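Local coordinates for sensor protein PfeS (Pseudomonas aeruginosa, PDB 3KYZ) that serves as the membrane-bound sensor histidine kinase of the PfeR/PfeS two-component system and may activate PfeR by phosphorylation, its probably periplasmic sensor domain being the part described, at residues P71-A74 and E75-S78; Y26-Q29 and A30-W34. All coordinates share one frame; numbering follows the deposited sequence. Where two conformers were deposited one is given.

How the interactions relate
Both contacts are local, each made within one continuous run of chain, and they illustrate two ways a helix is stabilised: at its start and along its length. From the N terminus the chain first builds the helical run 17-53, and interaction 2 lies in it, where 26-29 meets 30-34 one turn on. Strand 57-60 and a loop follow before interaction 1, in which 71-74 turns into the short helix 74-77. The two stand in series, neither nesting nor crossing, with centres 21 Å apart and nearest atoms about 12 Å apart. The helical run 17-53 relates them: Arg46, on its part that folds back, pairs with Glu76 of interaction 1.

Interaction 1: P71-A74 and E75-S78; sequences PLSA and EESS
Ser73 holds OG between its own backbone N and carbonyl carbon (chi1 69°) where the chain enters helix 74-77, which aims the hydroxyl at the first turn, while Glu76 sets CG beside its backbone N (chi1 -72°) and runs extended beyond it, carrying the carboxylate back to Ser73. The result is a reciprocal pair. Glu76 N donates to Ser73 OG over 3.1 Å, and Ser73 N answers with a 3.0 Å bond to Glu76 OE1. This second bond is nearly straight (167°) and meets the anti lone pair of that oxygen. A water donates to both Pro71 O and Glu76 OE1, so a second donor grips the same oxygen. The other carboxylate oxygen, OE2, faces Arg46 in a salt bridge and accepts from Trp56 NE1; held at both oxygens, the group has little freedom to rotate and probably stays ionised.

Leu72 crosses the Glu76 side chain at about a right angle, its CD2 lying 3.9 Å from Glu76 OE1. The helix itself starts with Ser77 N bonding to Ser73 O at 2.9 Å, followed by Ser78 N to Ala74 O at 3.0 Å. Around this turn Ser78 OG donates to Glu75 O over 2.6 Å, and another water donates to both Leu72 O and Ser77 OG. Ala74 and Ser77 also pack on Pro62 of the second subunit. With Ser73 as N-cap and Glu76 as its partner three residues on, the arrangement is a classic capping box, here opening helix 74-77 of the sensor domain.

Interaction 2: Y26-Q29 and A30-W34; sequences YARQ and AEDAW
This is a one-turn contact inside the helical run 17-53 of the sensor domain, in which Arg28 and Asp32, four residues apart, form a salt bridge above a regular ladder of backbone bonds. Arg28 NH1 reaches Asp32 OD2 at 3.1 Å. The guanidinium and carboxylate planes are turned 60° against each other, an approach through one nitrogen and one oxygen instead of a flat, two-pronged pairing. Arg28 starts out with CG anti to the backbone N (chi1 179°), and a bend at chi3 turns the guanidinium across the outside of the helix, with NH1 toward Asp32; Asp32 reaches back toward the preceding turn, its CG beside its own N (chi1 -73°) and 3.2 Å from Arg28 O.

Each charge has a further partner: Arg28 NH2 pairs with Asp25 and Asp32 OD1 with Arg35, so acidic and basic groups alternate along this face, an arrangement that probably keeps all four ionised. Asp25 also accepts from Gln29 NE2. Beneath them the helix is held by Ala30 N to Tyr26 O at 2.8 Å, Glu31 N to Ala27 O at 2.9 Å, and Asp32 N to Arg28 O and Ala33 N to Gln29 O, both at 3.0 Å.

The small alanines are consistent with close packing here. Ala30 and Ala33 rest on Phe45, which folding of the helical run brings back against them, and Ala27 meets Leu114 of strand 113-117. Buried Glu31 spends its two carboxylate oxygens on the backbone N-H groups of Gly107 and His108, joining the helix to the loop between strands 100-104 and 113-117.

Interaction 1: P71-A74 and E75-S78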
loop_
_atom_site.group_PDB
_atom_site.type_symbol
_atom_site.label_atom_id
_atom_site.label_comp_id
_atom_site.label_asym_id
_atom_site.label_seq_id
_atom_site.Cartn_x
_atom_site.Cartn_y
_atom_site.Cartn_z
ATOM N N PRO A 71 -15.181 6.655 6.224
ATOM C CA PRO A 71 -14.026 5.753 6.288
ATOM C C PRO A 71 -13.891 4.912 5.029
ATOM O O PRO A 71 -14.861 4.717 4.279
ATOM C CB PRO A 71 -14.332 4.834 7.477
ATOM C CG PRO A 71 -15.735 5.060 7.849
ATOM C CD PRO A 71 -16.295 6.227 7.089
ATOM N N LEU A 72 -12.686 4.410 4.792
ATOM C CA LEU A 72 -12.470 3.492 3.684
ATOM C C LEU A 72 -13.038 2.129 4.026
ATOM O O LEU A 72 -12.889 1.651 5.149
ATOM C CB LEU A 72 -10.977 3.339 3.408
ATOM C CG LEU A 72 -10.240 4.610 2.989
ATOM C CD1 LEU A 72 -8.811 4.278 2.606
ATOM C CD2 LEU A 72 -10.977 5.282 1.828
ATOM N N SER A 73 -13.677 1.495 3.053
ATOM C CA SER A 73 -14.030 0.088 3.180
ATOM C C SER A 73 -12.760 -0.752 3.059
ATOM O O SER A 73 -11.715 -0.258 2.619
ATOM C CB SER A 73 -15.012 -0.311 2.083
ATOM O OG SER A 73 -14.380 -0.293 0.813
ATOM N N ALA A 74 -12.841 -2.016 3.458
ATOM C CA ALA A 74 -11.707 -2.920 3.283
ATOM C C ALA A 74 -11.329 -3.019 1.807
ATOM O O ALA A 74 -10.150 -3.077 1.458
ATOM C CB ALA A 74 -12.009 -4.288 3.859
ATOM N N GLU A 75 -12.337 -3.038 0.937
ATOM C CA GLU A 75 -12.091 -3.068 -0.500
ATOM C C GLU A 75 -11.263 -1.859 -0.942
ATOM O O GLU A 75 -10.336 -1.986 -1.745
ATOM C CB GLU A 75 -13.413 -3.133 -1.274
ATOM C CG GLU A 75 -13.252 -3.428 -2.762
ATOM C CD GLU A 75 -13.063 -2.178 -3.612
ATOM O OE1 GLU A 75 -13.440 -1.073 -3.168
ATOM O OE2 GLU A 75 -12.552 -2.309 -4.743
ATOM N N GLU A 76 -11.598 -0.683 -0.419
ATOM C CA GLU A 76 -10.843 0.521 -0.749
ATOM C C GLU A 76 -9.425 0.474 -0.189
ATOM O O GLU A 76 -8.472 0.881 -0.860
ATOM C CB GLU A 76 -11.578 1.763 -0.252
ATOM C CG GLU A 76 -12.811 2.062 -1.086
ATOM C CD GLU A 76 -13.621 3.216 -0.539
ATOM O OE1 GLU A 76 -14.012 3.167 0.643
ATOM O OE2 GLU A 76 -13.879 4.171 -1.297
ATOM N N SER A 77 -9.276 -0.014 1.040
ATOM C CA SER A 77 -7.940 -0.156 1.617
ATOM C C SER A 77 -7.056 -1.033 0.732
ATOM O O SER A 77 -5.852 -0.803 0.636
ATOM C CB SER A 77 -8.001 -0.726 3.038
ATOM O OG SER A 77 -8.552 0.230 3.935
ATOM N N SER A 78 -7.648 -2.037 0.088
ATOM C CA SER A 78 -6.861 -2.936 -0.759
ATOM C C SER A 78 -6.247 -2.213 -1.967
ATOM O O SER A 78 -5.285 -2.706 -2.560
ATOM C CB SER A 78 -7.682 -4.157 -1.208
ATOM O OG SER A 78 -8.561 -3.853 -2.285
HETATM O O HOH W 1 -14.873 5.525 1.526
HETATM O O HOH W 2 -10.483 0.302 5.611
HETATM O O HOH W 3 -15.392 0.011 -2.035
#

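Interaction 2: Y26-Q29 and A30-W34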
loop_
_atom_site.group_PDB
_atom_site.type_symbol
_atom_site.label_atom_id
_atom_site.label_comp_id
_atom_site.label_asym_id
_atom_site.label_seq_id
_atom_site.Cartn_x
_atom_site.Cartn_y
_atom_site.Cartn_z
ATOM N N TYR A 26 -3.474 18.446 -8.370
ATOM C CA TYR A 26 -4.610 17.938 -7.608
ATOM C C TYR A 26 -4.213 17.612 -6.166
ATOM O O TYR A 26 -5.001 17.826 -5.240
ATOM C CB TYR A 26 -5.214 16.691 -8.252
ATOM C CG TYR A 26 -6.119 16.933 -9.447
ATOM C CD1 TYR A 26 -7.011 18.010 -9.483
ATOM C CD2 TYR A 26 -6.115 16.050 -10.519
ATOM C CE1 TYR A 26 -7.856 18.200 -10.566
ATOM C CE2 TYR A 26 -6.949 16.235 -11.610
ATOM C CZ TYR A 26 -7.819 17.309 -11.629
ATOM O OH TYR A 26 -8.660 17.479 -12.704
ATOM N N ALA A 27 -3.003 17.086 -5.975
ATOM C CA ALA A 27 -2.522 16.774 -4.618
ATOM C C ALA A 27 -2.331 18.047 -3.794
ATOM O O ALA A 27 -2.619 18.068 -2.591
ATOM C CB ALA A 27 -1.229 15.955 -4.650
ATOM N N ARG A 28 -1.852 19.104 -4.446
ATOM C CA ARG A 28 -1.734 20.409 -3.798
ATOM C C ARG A 28 -3.117 20.913 -3.383
ATOM O O ARG A 28 -3.302 21.386 -2.253
ATOM C CB ARG A 28 -1.058 21.427 -4.728
ATOM C CG ARG A 28 -0.935 22.822 -4.113
ATOM C CD ARG A 28 -0.650 23.891 -5.159
ATOM N NE ARG A 28 -1.659 23.930 -6.218
ATOM C CZ ARG A 28 -2.840 24.536 -6.118
ATOM N NH1 ARG A 28 -3.186 25.146 -4.995
ATOM N NH2 ARG A 28 -3.687 24.523 -7.142
ATOM N N GLN A 29 -4.093 20.795 -4.288
ATOM C CA GLN A 29 -5.467 21.199 -3.984
ATOM C C GLN A 29 -6.057 20.348 -2.863
ATOM O O GLN A 29 -6.774 20.854 -2.002
ATOM C CB GLN A 29 -6.373 21.075 -5.210
ATOM C CG GLN A 29 -6.046 22.002 -6.355
ATOM C CD GLN A 29 -7.055 21.865 -7.465
ATOM O OE1 GLN A 29 -8.263 21.795 -7.213
ATOM N NE2 GLN A 29 -6.576 21.818 -8.699
ATOM N N ALA A 30 -5.766 19.049 -2.888
ATOM C CA ALA A 30 -6.248 18.136 -1.851
ATOM C C ALA A 30 -5.714 18.561 -0.487
ATOM O O ALA A 30 -6.458 18.623 0.499
ATOM C CB ALA A 30 -5.811 16.708 -2.160
ATOM N N GLU A 31 -4.415 18.834 -0.428
ATOM C CA GLU A 31 -3.810 19.272 0.822
ATOM C C GLU A 31 -4.443 20.573 1.306
ATOM O O GLU A 31 -4.713 20.736 2.500
ATOM C CB GLU A 31 -2.305 19.467 0.671
ATOM C CG GLU A 31 -1.640 19.913 1.971
ATOM C CD GLU A 31 -0.144 20.034 1.854
ATOM O OE1 GLU A 31 0.346 20.345 0.749
ATOM O OE2 GLU A 31 0.546 19.815 2.868
ATOM N N ASP A 32 -4.645 21.511 0.384
ATOM C CA ASP A 32 -5.223 22.803 0.741
ATOM C C ASP A 32 -6.615 22.609 1.349
ATOM O O ASP A 32 -6.969 23.271 2.327
ATOM C CB ASP A 32 -5.323 23.717 -0.486
ATOM C CG ASP A 32 -3.974 24.270 -0.940
ATOM O OD1 ASP A 32 -2.966 24.122 -0.217
ATOM O OD2 ASP A 32 -3.928 24.870 -2.035
ATOM N N ALA A 33 -7.404 21.706 0.767
ATOM C CA ALA A 33 -8.752 21.439 1.272
ATOM C C ALA A 33 -8.699 20.850 2.685
ATOM O O ALA A 33 -9.441 21.267 3.579
ATOM C CB ALA A 33 -9.507 20.510 0.317
ATOM N N TRP A 34 -7.809 19.884 2.882
ATOM C CA TRP A 34 -7.580 19.297 4.200
ATOM C C TRP A 34 -7.146 20.351 5.217
ATOM O O TRP A 34 -7.692 20.432 6.323
ATOM C CB TRP A 34 -6.533 18.170 4.113
ATOM C CG TRP A 34 -5.935 17.793 5.462
ATOM C CD1 TRP A 34 -4.658 18.037 5.895
ATOM C CD2 TRP A 34 -6.599 17.117 6.534
ATOM N NE1 TRP A 34 -4.489 17.553 7.178
ATOM C CE2 TRP A 34 -5.667 16.983 7.591
ATOM C CE3 TRP A 34 -7.893 16.622 6.709
ATOM C CZ2 TRP A 34 -5.995 16.376 8.801
ATOM C CZ3 TRP A 34 -8.218 16.016 7.907
ATOM C CH2 TRP A 34 -7.271 15.898 8.944
#